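Local coordinates for protein glycoside hydrolase, family 11\:clostridium cellulosome enzyme, dockerin type i\:polysaccharide (Clostridium thermocellum, PDB 2C71) that probably removes acetyl groups from acetylated xylan as a metal-dependent carbohydrate esterase of family 4, here holding a magnesium ion, at residues Asp13-Val18 / Asp45-Ile50; Asp117-Gly122 / Ile196-Lys201. All coordinates share one frame; numbering follows the deposited sequence.

How the contacts relate
Contact 1 sets the loop before helix 17-30 against helix 45-56, at the end of the parallel sheet that carries the magnesium site. Contact 2 lies on the opposite side of the chain's centre, where a loop after helix 185-192 folds against strand 119-120. Their centres are 26 Å apart, with nearest atoms about 11 Å apart, and they follow one another along the chain. Both are partly buried, with apolar contacts on the inner side and polar groups toward the rim, yet their chemistry differs. Contact 1 packs a proline and an isoleucine, and the metal is held by the far end of its first segment; contact 2 adds a water-bridged lysine to its valine-proline packing.

Contact 1 of 2, residues Asp13-Val18 / Asp45-Ile50; sequences DGPDNV and DSTAAI. With MG (magnesium ion), chain B.
Asn17 and Thr47 bring the two backbones closest, CA to CA 6.2 Å, where the loop 13-18 turns into helix 17-30 beside helix 45-56. Pro15, which follows a cis peptide bond, directs its ring at that second helix: CG lies 3.8 Å from Thr47 CB, the two side chains crossing at about a right angle, while its CB meets Ile50 CG2 at 4.0 Å. Thr47 has OG1 set between its backbone N and carbonyl carbon (chi1 58°), which keeps the hydroxyl bonded to Arg42 O and Asn44 N in the preceding loop, and CG2 turned toward the amide end of Asn17. That amide lies over residues 46-50, alongside Ser46, Thr47 and the CG2 branch of Ile50. The other branch of Ile50 turns off at about a right angle, its CD1 reaching Asn17 O at 3.7 Å, and the side chain packs on Thr20, Ala21 and Leu24 of helix 17-30.

Asp16 points away from the partner helix and serves as N-cap of helix 17-30. Its OD1 takes a bond from Leu19 N and a weak one from Val18 N, at 3.1 Å, while OD2 forms a salt bridge with Arg42. At the other end of the segment, Asp13 OD1 binds magnesium at 2.1 Å. Asp13 OD2 accepts a hydrogen bond of 2.6 Å from water 1, itself a metal ligand. Four waters and His64 NE2 complete six ligands. The chain thus passes from metal ligand to helix cap within four residues, through the Asp-Gly-Pro segment after the first strand, which supplies a metal ligand as in other NodB-homology (carbohydrate esterase family 4) domains.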
loop_
_atom_site.group_PDB
_atom_site.type_symbol
_atom_site.label_atom_id
_atom_site.label_comp_id
_atom_site.label_asym_id
_atom_site.label_seq_id
_atom_site.Cartn_x
_atom_site.Cartn_y
_atom_site.Cartn_z
ATOM N N ASP A 13 1.557 -3.513 5.662
ATOM C CA ASP A 13 1.826 -4.237 6.920
ATOM C C ASP A 13 2.781 -3.530 7.879
ATOM O O ASP A 13 3.001 -4.016 9.002
ATOM C CB ASP A 13 2.304 -5.691 6.759
ATOM C CG ASP A 13 1.185 -6.688 6.401
ATOM O OD1 ASP A 13 0.038 -6.287 6.079
ATOM O OD2 ASP A 13 1.498 -7.911 6.443
ATOM N N GLY A 14 3.328 -2.382 7.458
ATOM C CA GLY A 14 4.198 -1.592 8.298
ATOM C C GLY A 14 3.461 -0.479 9.034
ATOM O O GLY A 14 2.236 -0.478 9.108
ATOM N N PRO A 15 4.210 0.458 9.650
ATOM C CA PRO A 15 5.652 0.646 9.503
ATOM C C PRO A 15 6.485 -0.188 10.446
ATOM O O PRO A 15 6.070 -0.476 11.576
ATOM C CB PRO A 15 5.798 2.142 9.913
ATOM C CG PRO A 15 4.711 2.339 10.932
ATOM C CD PRO A 15 3.553 1.586 10.371
ATOM N N ASP A 16 7.692 -0.489 10.010
ATOM C CA ASP A 16 8.733 -1.083 10.859
ATOM C C ASP A 16 9.996 -0.289 10.638
ATOM O O ASP A 16 10.433 -0.130 9.497
ATOM C CB ASP A 16 8.916 -2.548 10.464
ATOM C CG ASP A 16 9.934 -3.291 11.304
ATOM O OD1 ASP A 16 11.141 -3.129 11.105
ATOM O OD2 ASP A 16 9.488 -4.043 12.183
ATOM N N ASN A 17 10.571 0.285 11.694
ATOM C CA ASN A 17 11.750 1.143 11.526
ATOM C C ASN A 17 12.831 0.486 10.696
ATOM O O ASN A 17 13.459 1.159 9.888
ATOM C CB ASN A 17 12.309 1.583 12.846
ATOM C CG ASN A 17 11.466 2.619 13.551
ATOM O OD1 ASN A 17 11.365 2.587 14.841
ATOM N ND2 ASN A 17 10.895 3.530 12.849
ATOM N N VAL A 18 13.105 -0.783 10.880
ATOM C CA VAL A 18 14.140 -1.459 10.140
ATOM C C VAL A 18 13.676 -1.851 8.751
ATOM O O VAL A 18 14.263 -1.453 7.711
ATOM C CB VAL A 18 14.697 -2.683 10.900
ATOM C CG1 VAL A 18 15.764 -3.371 10.045
ATOM C CG2 VAL A 18 15.289 -2.234 12.241
ATOM N N ASP A 45 5.037 6.696 18.713
ATOM C CA ASP A 45 6.165 7.602 18.777
ATOM C C ASP A 45 7.260 6.930 17.966
ATOM O O ASP A 45 7.775 7.495 17.002
ATOM C CB ASP A 45 6.608 7.816 20.226
ATOM C CG ASP A 45 5.855 8.947 20.902
ATOM O OD1 ASP A 45 4.742 9.279 20.442
ATOM O OD2 ASP A 45 6.376 9.506 21.889
ATOM N N SER A 46 7.610 5.681 18.391
ATOM C CA SER A 46 8.793 4.961 17.882
ATOM C C SER A 46 8.888 5.036 16.367
ATOM O O SER A 46 9.989 5.092 15.822
ATOM C CB SER A 46 8.846 3.491 18.338
ATOM O OG SER A 46 10.039 2.875 17.846
ATOM N N THR A 47 7.743 4.988 15.695
ATOM C CA THR A 47 7.669 4.978 14.237
ATOM C C THR A 47 7.237 6.315 13.616
ATOM O O THR A 47 7.078 6.410 12.407
ATOM C CB THR A 47 6.803 3.827 13.720
ATOM O OG1 THR A 47 5.517 3.965 14.299
ATOM C CG2 THR A 47 7.424 2.462 14.035
ATOM N N ALA A 48 7.103 7.351 14.441
ATOM C CA ALA A 48 6.657 8.650 13.930
ATOM C C ALA A 48 7.576 9.189 12.850
ATOM O O ALA A 48 7.091 9.707 11.827
ATOM C CB ALA A 48 6.575 9.663 15.096
ATOM N N ALA A 49 8.868 9.142 13.085
ATOM C CA ALA A 49 9.796 9.733 12.114
ATOM C C ALA A 49 9.762 9.018 10.774
ATOM O O ALA A 49 9.882 9.660 9.724
ATOM C CB ALA A 49 11.216 9.768 12.646
ATOM N N ILE A 50 9.625 7.690 10.771
ATOM C CA ILE A 50 9.605 6.971 9.510
ATOM C C ILE A 50 8.304 7.192 8.759
ATOM O O ILE A 50 8.265 7.285 7.542
ATOM C CB ILE A 50 9.974 5.485 9.650
ATOM C CG1 ILE A 50 10.427 4.952 8.308
ATOM C CG2 ILE A 50 8.892 4.672 10.297
ATOM C CD1 ILE A 50 11.120 3.608 8.362
HETATM MG MG MG B . -1.690 -7.269 5.382
HETATM O O HOH W 1 -0.753 -9.096 5.716
HETATM O O HOH W 2 -1.053 -7.359 3.445
HETATM O O HOH W 3 -2.590 -7.512 7.201
HETATM O O HOH W 4 -3.423 -8.277 4.498
#

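Contact 2 of 2, residues Asp117-Gly122 / Ile196-Lys201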
loop_
_atom_site.group_PDB
_atom_site.type_symbol
_atom_site.label_atom_id
_atom_site.label_comp_id
_atom_site.label_asym_id
_atom_site.label_seq_id
_atom_site.Cartn_x
_atom_site.Cartn_y
_atom_site.Cartn_z
ATOM N N ASP A 117 -15.570 4.731 4.669
ATOM C CA ASP A 117 -15.676 5.840 3.716
ATOM C C ASP A 117 -14.316 6.208 3.123
ATOM O O ASP A 117 -13.870 7.354 3.193
ATOM C CB ASP A 117 -16.307 7.062 4.385
ATOM C CG ASP A 117 -16.817 8.077 3.381
ATOM O OD1 ASP A 117 -17.315 7.661 2.313
ATOM O OD2 ASP A 117 -16.721 9.291 3.659
ATOM N N LEU A 118 -13.679 5.204 2.539
ATOM C CA LEU A 118 -12.394 5.297 1.853
ATOM C C LEU A 118 -12.487 4.486 0.588
ATOM O O LEU A 118 -13.337 3.589 0.485
ATOM C CB LEU A 118 -11.246 4.689 2.737
ATOM C CG LEU A 118 -10.989 5.399 4.076
ATOM C CD1 LEU A 118 -10.100 4.596 4.994
ATOM C CD2 LEU A 118 -10.379 6.821 3.902
ATOM N N VAL A 119 -11.627 4.790 -0.401
ATOM C CA VAL A 119 -11.595 4.004 -1.641
ATOM C C VAL A 119 -10.841 2.691 -1.365
ATOM O O VAL A 119 -9.726 2.726 -0.837
ATOM C CB VAL A 119 -10.963 4.803 -2.765
ATOM C CG1 VAL A 119 -10.745 3.921 -3.982
ATOM C CG2 VAL A 119 -11.865 6.016 -3.122
ATOM N N PHE A 120 -11.452 1.561 -1.694
ATOM C CA PHE A 120 -10.885 0.249 -1.457
ATOM C C PHE A 120 -9.933 -0.138 -2.590
ATOM O O PHE A 120 -10.297 -0.070 -3.773
ATOM C CB PHE A 120 -11.959 -0.831 -1.398
ATOM C CG PHE A 120 -12.740 -0.897 -0.099
ATOM C CD1 PHE A 120 -13.359 0.210 0.454
ATOM C CD2 PHE A 120 -12.920 -2.120 0.525
ATOM C CE1 PHE A 120 -14.136 0.115 1.607
ATOM C CE2 PHE A 120 -13.676 -2.240 1.693
ATOM C CZ PHE A 120 -14.275 -1.128 2.232
ATOM N N VAL A 121 -8.720 -0.542 -2.228
ATOM C CA VAL A 121 -7.738 -0.989 -3.208
ATOM C C VAL A 121 -7.259 -2.405 -2.905
ATOM O O VAL A 121 -7.056 -2.768 -1.747
ATOM C CB VAL A 121 -6.522 -0.046 -3.260
ATOM C CG1 VAL A 121 -6.901 1.271 -3.922
ATOM C CG2 VAL A 121 -5.973 0.190 -1.862
ATOM N N GLY A 122 -7.081 -3.201 -3.955
ATOM C CA GLY A 122 -6.420 -4.487 -3.834
ATOM C C GLY A 122 -5.083 -4.524 -4.546
ATOM O O GLY A 122 -4.096 -3.970 -4.062
ATOM N N ILE A 196 -11.536 10.298 -7.018
ATOM C CA ILE A 196 -11.241 9.491 -5.835
ATOM C C ILE A 196 -12.498 9.568 -4.964
ATOM O O ILE A 196 -12.680 10.491 -4.169
ATOM C CB ILE A 196 -9.990 9.976 -5.100
ATOM C CG1 ILE A 196 -8.791 9.977 -6.054
ATOM C CG2 ILE A 196 -9.715 9.074 -3.903
ATOM C CD1 ILE A 196 -7.593 10.693 -5.523
ATOM N N ASP A 197 -13.408 8.634 -5.199
ATOM C CA ASP A 197 -14.774 8.719 -4.725
ATOM C C ASP A 197 -15.123 7.507 -3.860
ATOM O O ASP A 197 -15.393 6.418 -4.388
ATOM C CB ASP A 197 -15.738 8.789 -5.917
ATOM C CG ASP A 197 -17.187 8.930 -5.499
ATOM O OD1 ASP A 197 -17.504 8.946 -4.275
ATOM O OD2 ASP A 197 -18.043 9.060 -6.432
ATOM N N PRO A 198 -15.146 7.674 -2.527
ATOM C CA PRO A 198 -15.405 6.580 -1.628
ATOM C C PRO A 198 -16.834 6.063 -1.658
ATOM O O PRO A 198 -17.119 5.087 -1.004
ATOM C CB PRO A 198 -14.921 7.173 -0.262
ATOM C CG PRO A 198 -15.233 8.589 -0.440
ATOM C CD PRO A 198 -14.838 8.908 -1.795
ATOM N N SER A 199 -17.705 6.724 -2.413
ATOM C CA SER A 199 -19.058 6.227 -2.637
ATOM C C SER A 199 -19.059 5.069 -3.629
ATOM O O SER A 199 -20.069 4.384 -3.797
ATOM C CB SER A 199 -19.965 7.352 -3.139
ATOM O OG SER A 199 -19.800 7.557 -4.531
ATOM N N VAL A 200 -17.922 4.850 -4.280
ATOM C CA VAL A 200 -17.717 3.645 -5.077
ATOM C C VAL A 200 -17.458 2.431 -4.192
ATOM O O VAL A 200 -16.421 2.339 -3.535
ATOM C CB VAL A 200 -16.544 3.813 -6.062
ATOM C CG1 VAL A 200 -16.283 2.509 -6.801
ATOM C CG2 VAL A 200 -16.833 4.940 -7.041
ATOM N N LYS A 201 -18.406 1.498 -4.181
ATOM C CA LYS A 201 -18.318 0.325 -3.320
ATOM C C LYS A 201 -17.745 -0.873 -4.073
ATOM O O LYS A 201 -18.349 -1.946 -4.105
ATOM C CB LYS A 201 -19.692 -0.022 -2.743
ATOM C CG LYS A 201 -20.081 0.806 -1.529
ATOM C CD LYS A 201 -18.861 1.433 -0.874
ATOM C CE LYS A 201 -19.255 2.573 0.051
ATOM N NZ LYS A 201 -18.140 2.965 0.956
HETATM O O HOH W 5 -18.865 5.395 2.135
HETATM O O HOH W 6 -15.684 2.478 -0.629
HETATM O O HOH W 7 -13.722 1.757 -3.445
#
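The ring of Pro198 packs with its CB and CG against Asp117 OD1 and lies beside Val119, so one residue of the loop meets both an exposed aspartate and a buried valine. CB of Pro198 approaches Asp117 OD1 to 3.5 Å, the two side chains running at a slant to each other. With CG1 of Val119 anti to the backbone N (chi1 172°), CG2 is the branch left beside the N, and it faces the loop. This methyl, Val119 CG2, touches Ile196 CG2 at 3.8 Å and the backbone of Asp197; Ile196 and Val119 also both rest on Phe189 of helix 185-192.

Lys201 starts out away from the strand, but its chain folds back so that NZ donates to Pro198 O at 3.1 Å, almost straight along the carbonyl. NZ also donates to Phe113 O, and through water 5 it is tied to Asp117 OD1. Water 7 connects Phe120 N to Val200 O, so one water bridges the strand's backbone and the loop's.

Inside the loop, Asp197 OD1 accepts from Ser199 N at 2.9 Å and Ser199 OG at 2.7 Å, both on one face of the carboxylate. The backbone N bond makes an Asx turn, reinforced by the hydroxyl and overlapping the type I beta turn of Asp197 to Val200: a compact turn that packs its proline on Val119 at the start of strand 119-120, whose backbone pairs with Lys99, Phe101 and Tyr204.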